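Local atomic coordinates of conserved exported protein (Bacteroides fragilis, PDB entry 3CLW), a protein that is of unknown function but probably hydrolyses O-glycosyl bonds, as glycoside hydrolases of family 30 do. Residues A[129-139]-A[150-160]; A[70-78]-A[89-97]. One frame throughout, in Å; residues are numbered along the deposited sequence.

Both contacts lie in the loops that follow two adjacent parallel strands of the TIM barrel, 68-71 and 125-128. Coming from the N terminus, the chain leaves strand 68-71 and runs through a long loop toward helix 108-119; contact 2 closes the first part of this loop by bringing 89-97 back against 70-78. After strand 125-128 the chain makes a second loop, and contact 1 closes it by folding 129-139 onto 150-160, where helix 157-173 begins. The two closures follow in series, neither nested nor crossed. Their centres are about 13 Å apart, and they touch where Tyr-134 N probably donates to Ala-74 O, so one loop leans on the other.

Contact 1. Residues A[129-139]-A[150-160]; sequences TNSAPYFMTRS and INLQNDKFDDF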
loop_
_atom_site.group_PDB
_atom_site.type_symbol
_atom_site.label_atom_id
_atom_site.label_comp_id
_atom_site.label_asym_id
_atom_site.label_seq_id
_atom_site.Cartn_x
_atom_site.Cartn_y
_atom_site.Cartn_z
ATOM N N THR A 129 3.356 -3.297 12.695
ATOM C CA THR A 129 4.620 -3.411 13.392
ATOM C C THR A 129 5.655 -4.146 12.538
ATOM O O THR A 129 5.330 -5.088 11.762
ATOM C CB THR A 129 4.503 -4.180 14.729
ATOM O OG1 THR A 129 3.640 -5.328 14.558
ATOM C CG2 THR A 129 3.977 -3.295 15.820
ATOM N N ASN A 130 6.895 -3.673 12.714
ATOM C CA ASN A 130 8.105 -4.215 12.164
ATOM C C ASN A 130 8.872 -5.046 13.188
ATOM O O ASN A 130 9.766 -5.816 12.842
ATOM C CB ASN A 130 8.999 -3.084 11.697
ATOM C CG ASN A 130 8.558 -2.536 10.394
ATOM O OD1 ASN A 130 7.980 -3.262 9.562
ATOM N ND2 ASN A 130 8.799 -1.245 10.189
ATOM N N SER A 131 8.515 -4.886 14.447
ATOM C CA SER A 131 9.083 -5.715 15.494
ATOM C C SER A 131 8.158 -5.604 16.681
ATOM O O SER A 131 7.391 -4.620 16.803
ATOM C CB SER A 131 10.518 -5.244 15.859
ATOM O OG SER A 131 10.966 -5.733 17.123
ATOM N N ALA A 132 8.220 -6.619 17.541
ATOM C CA ALA A 132 7.615 -6.571 18.859
ATOM C C ALA A 132 8.487 -5.650 19.683
ATOM O O ALA A 132 9.639 -5.434 19.333
ATOM C CB ALA A 132 7.540 -7.991 19.468
ATOM N N PRO A 133 7.935 -5.078 20.764
ATOM C CA PRO A 133 8.722 -4.174 21.618
ATOM C C PRO A 133 10.064 -4.794 22.005
ATOM O O PRO A 133 10.119 -5.996 22.248
ATOM C CB PRO A 133 7.809 -3.937 22.833
ATOM C CG PRO A 133 6.433 -4.092 22.273
ATOM C CD PRO A 133 6.536 -5.191 21.227
ATOM N N TYR A 134 11.138 -3.988 22.017
ATOM C CA TYR A 134 12.471 -4.557 22.212
ATOM C C TYR A 134 12.571 -5.543 23.396
ATOM O O TYR A 134 13.234 -6.565 23.298
ATOM C CB TYR A 134 13.554 -3.476 22.291
ATOM C CG TYR A 134 13.425 -2.526 23.424
ATOM C CD1 TYR A 134 12.553 -1.415 23.346
ATOM C CD2 TYR A 134 14.171 -2.689 24.577
ATOM C CE1 TYR A 134 12.434 -0.521 24.384
ATOM C CE2 TYR A 134 14.032 -1.795 25.641
ATOM C CZ TYR A 134 13.181 -0.720 25.534
ATOM O OH TYR A 134 13.068 0.194 26.588
ATOM N N PHE A 135 11.918 -5.213 24.495
ATOM C CA PHE A 135 11.999 -5.971 25.728
ATOM C C PHE A 135 11.250 -7.313 25.715
ATOM O O PHE A 135 11.343 -8.073 26.679
ATOM C CB PHE A 135 11.533 -5.103 26.919
ATOM C CG PHE A 135 10.248 -4.342 26.665
ATOM C CD1 PHE A 135 10.283 -3.027 26.192
ATOM C CD2 PHE A 135 8.998 -4.943 26.900
ATOM C CE1 PHE A 135 9.121 -2.326 25.965
ATOM C CE2 PHE A 135 7.830 -4.243 26.667
ATOM C CZ PHE A 135 7.897 -2.937 26.193
ATOM N N MET A 136 10.510 -7.596 24.641
ATOM C CA MET A 136 9.766 -8.844 24.473
ATOM C C MET A 136 10.546 -9.769 23.556
ATOM O O MET A 136 10.140 -10.892 23.336
ATOM C CB MET A 136 8.414 -8.594 23.759
ATOM C CG MET A 136 7.320 -7.929 24.599
ATOM S SD MET A 136 5.646 -8.113 23.912
ATOM C CE MET A 136 4.950 -6.914 24.953
ATOM N N THR A 137 11.609 -9.265 22.943
ATOM C CA THR A 137 12.254 -10.011 21.858
ATOM C C THR A 137 13.293 -10.983 22.415
ATOM O O THR A 137 13.622 -10.913 23.600
ATOM C CB THR A 137 12.924 -9.063 20.870
ATOM O OG1 THR A 137 13.952 -8.338 21.548
ATOM C CG2 THR A 137 11.899 -8.083 20.274
ATOM N N ARG A 138 13.745 -11.923 21.578
ATOM C CA ARG A 138 14.817 -12.848 21.953
ATOM C C ARG A 138 16.190 -12.135 22.030
ATOM O O ARG A 138 17.004 -12.460 22.887
ATOM C CB ARG A 138 14.841 -14.083 21.028
ATOM C CG ARG A 138 13.675 -15.075 21.322
ATOM C CD ARG A 138 13.696 -16.365 20.517
ATOM N NE ARG A 138 13.620 -16.146 19.064
ATOM C CZ ARG A 138 14.667 -16.205 18.232
ATOM N NH1 ARG A 138 15.874 -16.483 18.693
ATOM N NH2 ARG A 138 14.512 -16.003 16.927
ATOM N N SER A 139 16.409 -11.132 21.170
ATOM C CA SER A 139 17.693 -10.465 21.073
ATOM C C SER A 139 17.827 -9.241 21.978
ATOM O O SER A 139 18.880 -8.595 22.009
ATOM C CB SER A 139 18.006 -10.127 19.617
ATOM O OG SER A 139 17.062 -9.224 19.084
ATOM N N ILE A 150 10.617 -16.240 14.790
ATOM C CA ILE A 150 10.277 -14.869 15.143
ATOM C C ILE A 150 11.157 -14.398 16.283
ATOM O O ILE A 150 11.412 -15.155 17.222
ATOM C CB ILE A 150 8.777 -14.776 15.511
ATOM C CG1 ILE A 150 8.304 -13.310 15.595
ATOM C CG2 ILE A 150 8.457 -15.654 16.774
ATOM C CD1 ILE A 150 6.784 -13.129 15.628
ATOM N N ASN A 151 11.659 -13.162 16.176
ATOM C CA ASN A 151 12.397 -12.553 17.278
ATOM C C ASN A 151 11.416 -12.059 18.370
ATOM O O ASN A 151 11.243 -10.845 18.581
ATOM C CB ASN A 151 13.314 -11.425 16.770
ATOM C CG ASN A 151 14.132 -10.776 17.879
ATOM O OD1 ASN A 151 14.660 -11.462 18.770
ATOM N ND2 ASN A 151 14.253 -9.439 17.831
ATOM N N LEU A 152 10.756 -13.017 19.005
ATOM C CA LEU A 152 9.764 -12.781 20.056
ATOM C C LEU A 152 9.794 -13.972 20.997
ATOM O O LEU A 152 9.865 -15.110 20.571
ATOM C CB LEU A 152 8.349 -12.588 19.474
ATOM C CG LEU A 152 7.179 -12.451 20.448
ATOM C CD1 LEU A 152 7.231 -11.141 21.225
ATOM C CD2 LEU A 152 5.874 -12.552 19.720
ATOM N N GLN A 153 9.781 -13.704 22.291
ATOM C CA GLN A 153 9.865 -14.783 23.239
ATOM C C GLN A 153 8.610 -15.657 23.198
ATOM O O GLN A 153 7.508 -15.185 22.856
ATOM C CB GLN A 153 10.178 -14.224 24.620
ATOM C CG GLN A 153 11.577 -13.696 24.663
ATOM C CD GLN A 153 11.938 -13.117 25.998
ATOM O OE1 GLN A 153 11.113 -12.491 26.664
ATOM N NE2 GLN A 153 13.182 -13.336 26.414
ATOM N N ASN A 154 8.798 -16.938 23.513
ATOM C CA ASN A 154 7.777 -17.978 23.325
ATOM C C ASN A 154 6.494 -17.769 24.088
ATOM O O ASN A 154 5.456 -18.289 23.700
ATOM C CB ASN A 154 8.341 -19.349 23.745
ATOM C CG ASN A 154 8.723 -20.183 22.581
ATOM O OD1 ASN A 154 8.154 -20.035 21.483
ATOM N ND2 ASN A 154 9.690 -21.093 22.787
ATOM N N ASP A 155 6.575 -17.071 25.204
ATOM C CA ASP A 155 5.404 -16.810 26.006
ATOM C C ASP A 155 4.917 -15.367 25.850
ATOM O O ASP A 155 4.169 -14.889 26.693
ATOM C CB ASP A 155 5.739 -17.070 27.469
ATOM C CG ASP A 155 6.773 -16.096 28.008
ATOM O OD1 ASP A 155 7.570 -15.550 27.201
ATOM O OD2 ASP A 155 6.783 -15.870 29.234
ATOM N N LYS A 156 5.369 -14.670 24.806
ATOM C CA LYS A 156 4.989 -13.259 24.610
ATOM C C LYS A 156 4.114 -12.992 23.375
ATOM O O LYS A 156 3.936 -11.840 22.968
ATOM C CB LYS A 156 6.218 -12.316 24.615
ATOM C CG LYS A 156 7.228 -12.521 25.744
ATOM C CD LYS A 156 6.766 -11.979 27.093
ATOM C CE LYS A 156 7.972 -11.698 28.015
ATOM N NZ LYS A 156 8.927 -12.862 28.208
ATOM N N PHE A 157 3.582 -14.041 22.762
ATOM C CA PHE A 157 2.656 -13.865 21.660
ATOM C C PHE A 157 1.397 -13.234 22.208
ATOM O O PHE A 157 0.842 -12.346 21.578
ATOM C CB PHE A 157 2.340 -15.159 20.920
ATOM C CG PHE A 157 3.489 -15.713 20.096
ATOM C CD1 PHE A 157 4.641 -16.223 20.705
ATOM C CD2 PHE A 157 3.419 -15.738 18.716
ATOM C CE1 PHE A 157 5.697 -16.782 19.921
ATOM C CE2 PHE A 157 4.469 -16.285 17.937
ATOM C CZ PHE A 157 5.599 -16.813 18.549
ATOM N N ASP A 158 0.971 -13.636 23.399
ATOM C CA ASP A 158 -0.204 -13.015 23.999
ATOM C C ASP A 158 0.058 -11.569 24.464
ATOM O O ASP A 158 -0.766 -10.687 24.210
ATOM C CB ASP A 158 -0.795 -13.889 25.111
ATOM C CG ASP A 158 0.158 -14.092 26.271
ATOM O OD1 ASP A 158 1.389 -14.215 26.075
ATOM O OD2 ASP A 158 -0.336 -14.130 27.403
ATOM N N ASP A 159 1.202 -11.338 25.118
ATOM C CA ASP A 159 1.636 -9.996 25.519
ATOM C C ASP A 159 1.692 -9.033 24.319
ATOM O O ASP A 159 1.192 -7.901 24.393
ATOM C CB ASP A 159 3.017 -10.037 26.200
ATOM C CG ASP A 159 3.055 -10.976 27.379
ATOM O OD1 ASP A 159 3.066 -10.505 28.518
ATOM O OD2 ASP A 159 3.053 -12.192 27.174
ATOM N N PHE A 160 2.307 -9.486 23.235
ATOM C CA PHE A 160 2.420 -8.678 22.038
ATOM C C PHE A 160 1.033 -8.396 21.440
ATOM O O PHE A 160 0.697 -7.231 21.165
ATOM C CB PHE A 160 3.389 -9.319 21.039
ATOM C CG PHE A 160 3.632 -8.511 19.800
ATOM C CD1 PHE A 160 3.650 -7.116 19.837
ATOM C CD2 PHE A 160 3.880 -9.159 18.588
ATOM C CE1 PHE A 160 3.880 -6.364 18.680
ATOM C CE2 PHE A 160 4.137 -8.423 17.415
ATOM C CZ PHE A 160 4.132 -6.996 17.470
HETATM O O HOH W 1 12.530 -8.029 15.930
HETATM O O HOH W 2 9.982 -9.113 16.705
HETATM O O HOH W 3 10.756 -10.063 28.460
#
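Met-136 O receives the backbone N-H of Gln-153 at 3.0 Å, and two side chains reinforce this link between the segments. Arg-138 turns the edge of its guanidinium to Ile-150 O and grips it with two nitrogens, NE at 3.0 Å and NH2 at 3.2 Å, both from the same face of the peptide plane; its NH1 is salt-bridged to Asp-146. The Asn-151 amide, swung out with CG anti to N (chi1 -179°), takes the N-H of Ser-139 on an in-plane lone pair of OD1 and gives a weak bond from ND2 to Ser-139 OG, a hydroxyl that also hydrogen-bonds to Val-143 O. Waters extend the polar seam: one joins Asn-151 O to Ala-132 N, another Gln-153 OE1 to Phe-135 O.

The apolar part of the contact centres on Phe-160. The methyl of Ala-132 sits squarely over one face of the Phe-160 ring, a CH-pi contact with CB 3.8 Å from the centroid. Leu-152 CD1 reaches the same methyl at 3.6 Å and also touches Met-136 CB, while Met-136 SD lies against Phe-160 CB. At the ring's edge is Thr-129 OG1, itself hydrogen-bonded to Pro-183 O.

The contact thus joins the loop leaving strand 125-128 to the start of helix 157-173, with helix 204-221 packing against Phe-160 through Met-210.

Contact 2. Residues A[70-78]-A[89-97]; sequences VNIGAGSYE and WNRTECFLS
Thr-92 OG1 is gripped by two consecutive backbone N-H groups, Ala-74 N at 2.8 Å and, weakly, Gly-75 N at 3.3 Å. The arrangement closes a loop after strand 68-71 of the TIM barrel, and the polar bonds between the segments fall in that loop. A chi1 of 67° sets this hydroxyl between the backbone N and carbonyl carbon of its own residue, facing the N-H groups of Ala-74 and Gly-75. Glu-198 OE1 bonds to the same oxygen and also to Ser-76 OG, tying both segments to a third loop.

Ser-76 OG in turn accepts the N-H of Thr-92, and Tyr-77 N donates to Thr-92 O at 2.9 Å from above the carbonyl plane. Thr-92 therefore engages the other segment through its N-H, its carbonyl and its hydroxyl. Next to Tyr-77, the Glu-78 side chain bends at its second torsion and curls back, so that OE2 takes the N-H of Cys-94 almost in line, at 174°, on the syn side of the carboxylate. Lys-106 forms a salt bridge with this same oxygen, which probably helps to keep the group ionised near the carboxylate of Glu-93, whose OE1 bonds to Gln-107 N.

Close backbone packing accompanies these bonds. Gly-73 CA lies 3.4 Å from Thr-92 CB, tighter than usual for carbons, and makes a CA-H...O contact with Glu-93 O, CA to O 3.0 Å. Tyr-77 and Glu-93 extend side by side in the same direction, their ring and carboxylate planes 83° apart. Ile-72 CD1 meets the edge of the Phe-95 ring, which packs on helices 108-119 and 157-173, and a water donates to Gly-73 O while accepting from Phe-95 N at 2.8 Å.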
loop_
_atom_site.group_PDB
_atom_site.type_symbol
_atom_site.label_atom_id
_atom_site.label_comp_id
_atom_site.label_asym_id
_atom_site.label_seq_id
_atom_site.Cartn_x
_atom_site.Cartn_y
_atom_site.Cartn_z
ATOM N N VAL A 70 -0.169 3.155 9.756
ATOM C CA VAL A 70 0.577 3.700 10.882
ATOM C C VAL A 70 1.551 2.656 11.488
ATOM O O VAL A 70 1.137 1.561 11.902
ATOM C CB VAL A 70 -0.408 4.258 11.949
ATOM C CG1 VAL A 70 0.331 4.746 13.219
ATOM C CG2 VAL A 70 -1.231 5.363 11.334
ATOM N N ASN A 71 2.833 3.005 11.519
ATOM C CA ASN A 71 3.870 2.169 12.116
ATOM C C ASN A 71 3.882 2.322 13.635
ATOM O O ASN A 71 4.395 3.309 14.180
ATOM C CB ASN A 71 5.264 2.538 11.548
ATOM C CG ASN A 71 6.376 1.572 12.009
ATOM O OD1 ASN A 71 7.534 1.949 12.074
ATOM N ND2 ASN A 71 6.021 0.352 12.339
ATOM N N ILE A 72 3.315 1.326 14.310
ATOM C CA ILE A 72 3.366 1.252 15.749
ATOM C C ILE A 72 4.798 0.864 16.115
ATOM O O ILE A 72 5.308 -0.191 15.701
ATOM C CB ILE A 72 2.321 0.250 16.289
ATOM C CG1 ILE A 72 0.893 0.712 15.908
ATOM C CG2 ILE A 72 2.462 0.079 17.780
ATOM C CD1 ILE A 72 0.497 2.112 16.409
ATOM N N GLY A 73 5.456 1.753 16.852
ATOM C CA GLY A 73 6.852 1.576 17.214
ATOM C C GLY A 73 7.159 0.459 18.207
ATOM O O GLY A 73 6.327 0.073 19.023
ATOM N N ALA A 74 8.398 -0.000 18.163
ATOM C CA ALA A 74 8.857 -1.169 18.898
ATOM C C ALA A 74 9.924 -0.704 19.874
ATOM O O ALA A 74 10.479 -1.507 20.626
ATOM C CB ALA A 74 9.416 -2.214 17.916
ATOM N N GLY A 75 10.219 0.604 19.845
ATOM C CA GLY A 75 11.086 1.229 20.831
ATOM C C GLY A 75 12.574 1.145 20.552
ATOM O O GLY A 75 13.390 1.200 21.468
ATOM N N SER A 76 12.952 1.011 19.295
ATOM C CA SER A 76 14.358 1.058 18.979
ATOM C C SER A 76 14.954 2.448 19.332
ATOM O O SER A 76 16.152 2.591 19.479
ATOM C CB SER A 76 14.586 0.730 17.506
ATOM O OG SER A 76 13.791 1.529 16.672
ATOM N N TYR A 77 14.101 3.449 19.499
ATOM C CA TYR A 77 14.548 4.756 19.951
ATOM C C TYR A 77 14.901 4.760 21.444
ATOM O O TYR A 77 15.992 5.192 21.813
ATOM C CB TYR A 77 13.518 5.855 19.625
ATOM C CG TYR A 77 13.906 7.204 20.207
ATOM C CD1 TYR A 77 14.792 8.041 19.526
ATOM C CD2 TYR A 77 13.410 7.633 21.450
ATOM C CE1 TYR A 77 15.164 9.276 20.039
ATOM C CE2 TYR A 77 13.784 8.849 21.977
ATOM C CZ TYR A 77 14.677 9.684 21.258
ATOM O OH TYR A 77 15.066 10.944 21.763
ATOM N N GLU A 78 13.992 4.318 22.320
ATOM C CA GLU A 78 14.334 4.198 23.760
ATOM C C GLU A 78 15.535 3.250 23.987
ATOM O O GLU A 78 16.278 3.424 24.928
ATOM C CB GLU A 78 13.151 3.664 24.591
ATOM C CG GLU A 78 11.970 4.610 24.761
ATOM C CD GLU A 78 10.938 4.468 23.643
ATOM O OE1 GLU A 78 11.286 3.914 22.557
ATOM O OE2 GLU A 78 9.777 4.907 23.859
ATOM N N TRP A 89 16.689 8.320 11.627
ATOM C CA TRP A 89 15.444 8.364 10.858
ATOM C C TRP A 89 14.489 7.198 11.199
ATOM O O TRP A 89 13.273 7.373 11.298
ATOM C CB TRP A 89 15.761 8.280 9.374
ATOM C CG TRP A 89 16.174 9.566 8.710
ATOM C CD1 TRP A 89 17.425 9.886 8.230
ATOM C CD2 TRP A 89 15.327 10.684 8.412
ATOM N NE1 TRP A 89 17.401 11.147 7.666
ATOM C CE2 TRP A 89 16.129 11.654 7.756
ATOM C CE3 TRP A 89 13.964 10.969 8.642
ATOM C CZ2 TRP A 89 15.610 12.875 7.318
ATOM C CZ3 TRP A 89 13.450 12.173 8.202
ATOM C CH2 TRP A 89 14.274 13.115 7.552
ATOM N N ASN A 90 15.073 6.004 11.345
ATOM C CA ASN A 90 14.324 4.753 11.279
ATOM C C ASN A 90 14.027 4.121 12.629
ATOM O O ASN A 90 13.423 3.046 12.684
ATOM C CB ASN A 90 15.052 3.761 10.387
ATOM C CG ASN A 90 15.134 4.228 8.946
ATOM O OD1 ASN A 90 14.603 5.259 8.587
ATOM N ND2 ASN A 90 15.803 3.465 8.129
ATOM N N ARG A 91 14.452 4.792 13.699
ATOM C CA ARG A 91 14.138 4.396 15.069
ATOM C C ARG A 91 12.715 4.815 15.405
ATOM O O ARG A 91 12.216 5.820 14.876
ATOM C CB ARG A 91 15.109 5.068 16.053
ATOM C CG ARG A 91 16.446 4.343 16.154
ATOM C CD ARG A 91 17.490 5.193 16.877
ATOM N NE ARG A 91 18.821 4.662 16.625
ATOM C CZ ARG A 91 19.925 5.408 16.506
ATOM N NH1 ARG A 91 19.902 6.748 16.603
ATOM N NH2 ARG A 91 21.053 4.796 16.275
ATOM N N THR A 92 12.066 4.043 16.276
ATOM C CA THR A 92 10.685 4.319 16.696
ATOM C C THR A 92 10.594 4.344 18.208
ATOM O O THR A 92 11.301 3.583 18.885
ATOM C CB THR A 92 9.666 3.231 16.167
ATOM O OG1 THR A 92 9.918 1.960 16.799
ATOM C CG2 THR A 92 9.790 3.032 14.676
ATOM N N GLU A 93 9.727 5.188 18.747
ATOM C CA GLU A 93 9.365 5.062 20.131
ATOM C C GLU A 93 8.438 3.848 20.365
ATOM O O GLU A 93 8.009 3.195 19.419
ATOM C CB GLU A 93 8.669 6.337 20.615
ATOM C CG GLU A 93 9.553 7.577 20.502
ATOM C CD GLU A 93 8.820 8.814 20.890
ATOM O OE1 GLU A 93 7.972 9.274 20.106
ATOM O OE2 GLU A 93 9.068 9.293 22.011
ATOM N N CYS A 94 8.165 3.528 21.624
ATOM C CA CYS A 94 7.195 2.484 21.933
ATOM C C CYS A 94 6.261 3.025 23.007
ATOM O O CYS A 94 6.723 3.536 24.041
ATOM C CB CYS A 94 7.884 1.170 22.401
ATOM S SG CYS A 94 6.761 -0.242 22.542
ATOM N N PHE A 95 4.953 2.884 22.786
ATOM C CA PHE A 95 3.976 3.263 23.830
ATOM C C PHE A 95 4.188 2.502 25.154
ATOM O O PHE A 95 3.928 3.048 26.226
ATOM C CB PHE A 95 2.521 3.054 23.365
ATOM C CG PHE A 95 2.130 3.870 22.144
ATOM C CD1 PHE A 95 2.385 5.231 22.087
ATOM C CD2 PHE A 95 1.508 3.255 21.056
ATOM C CE1 PHE A 95 1.984 5.984 20.956
ATOM C CE2 PHE A 95 1.115 3.995 19.917
ATOM C CZ PHE A 95 1.366 5.350 19.870
ATOM N N LEU A 96 4.652 1.258 25.066
ATOM C CA LEU A 96 4.817 0.421 26.240
ATOM C C LEU A 96 6.281 0.371 26.645
ATOM O O LEU A 96 7.165 0.292 25.802
ATOM C CB LEU A 96 4.278 -1.008 25.990
ATOM C CG LEU A 96 4.486 -2.130 27.015
ATOM C CD1 LEU A 96 3.730 -1.840 28.296
ATOM C CD2 LEU A 96 3.977 -3.461 26.421
ATOM N N SER A 97 6.515 0.401 27.947
ATOM C CA SER A 97 7.849 0.318 28.482
ATOM C C SER A 97 8.076 -0.998 29.261
ATOM O O SER A 97 7.126 -1.707 29.623
ATOM C CB SER A 97 8.152 1.566 29.342
ATOM O OG SER A 97 7.279 1.607 30.441
HETATM O O HOH W 4 4.379 1.969 20.180
#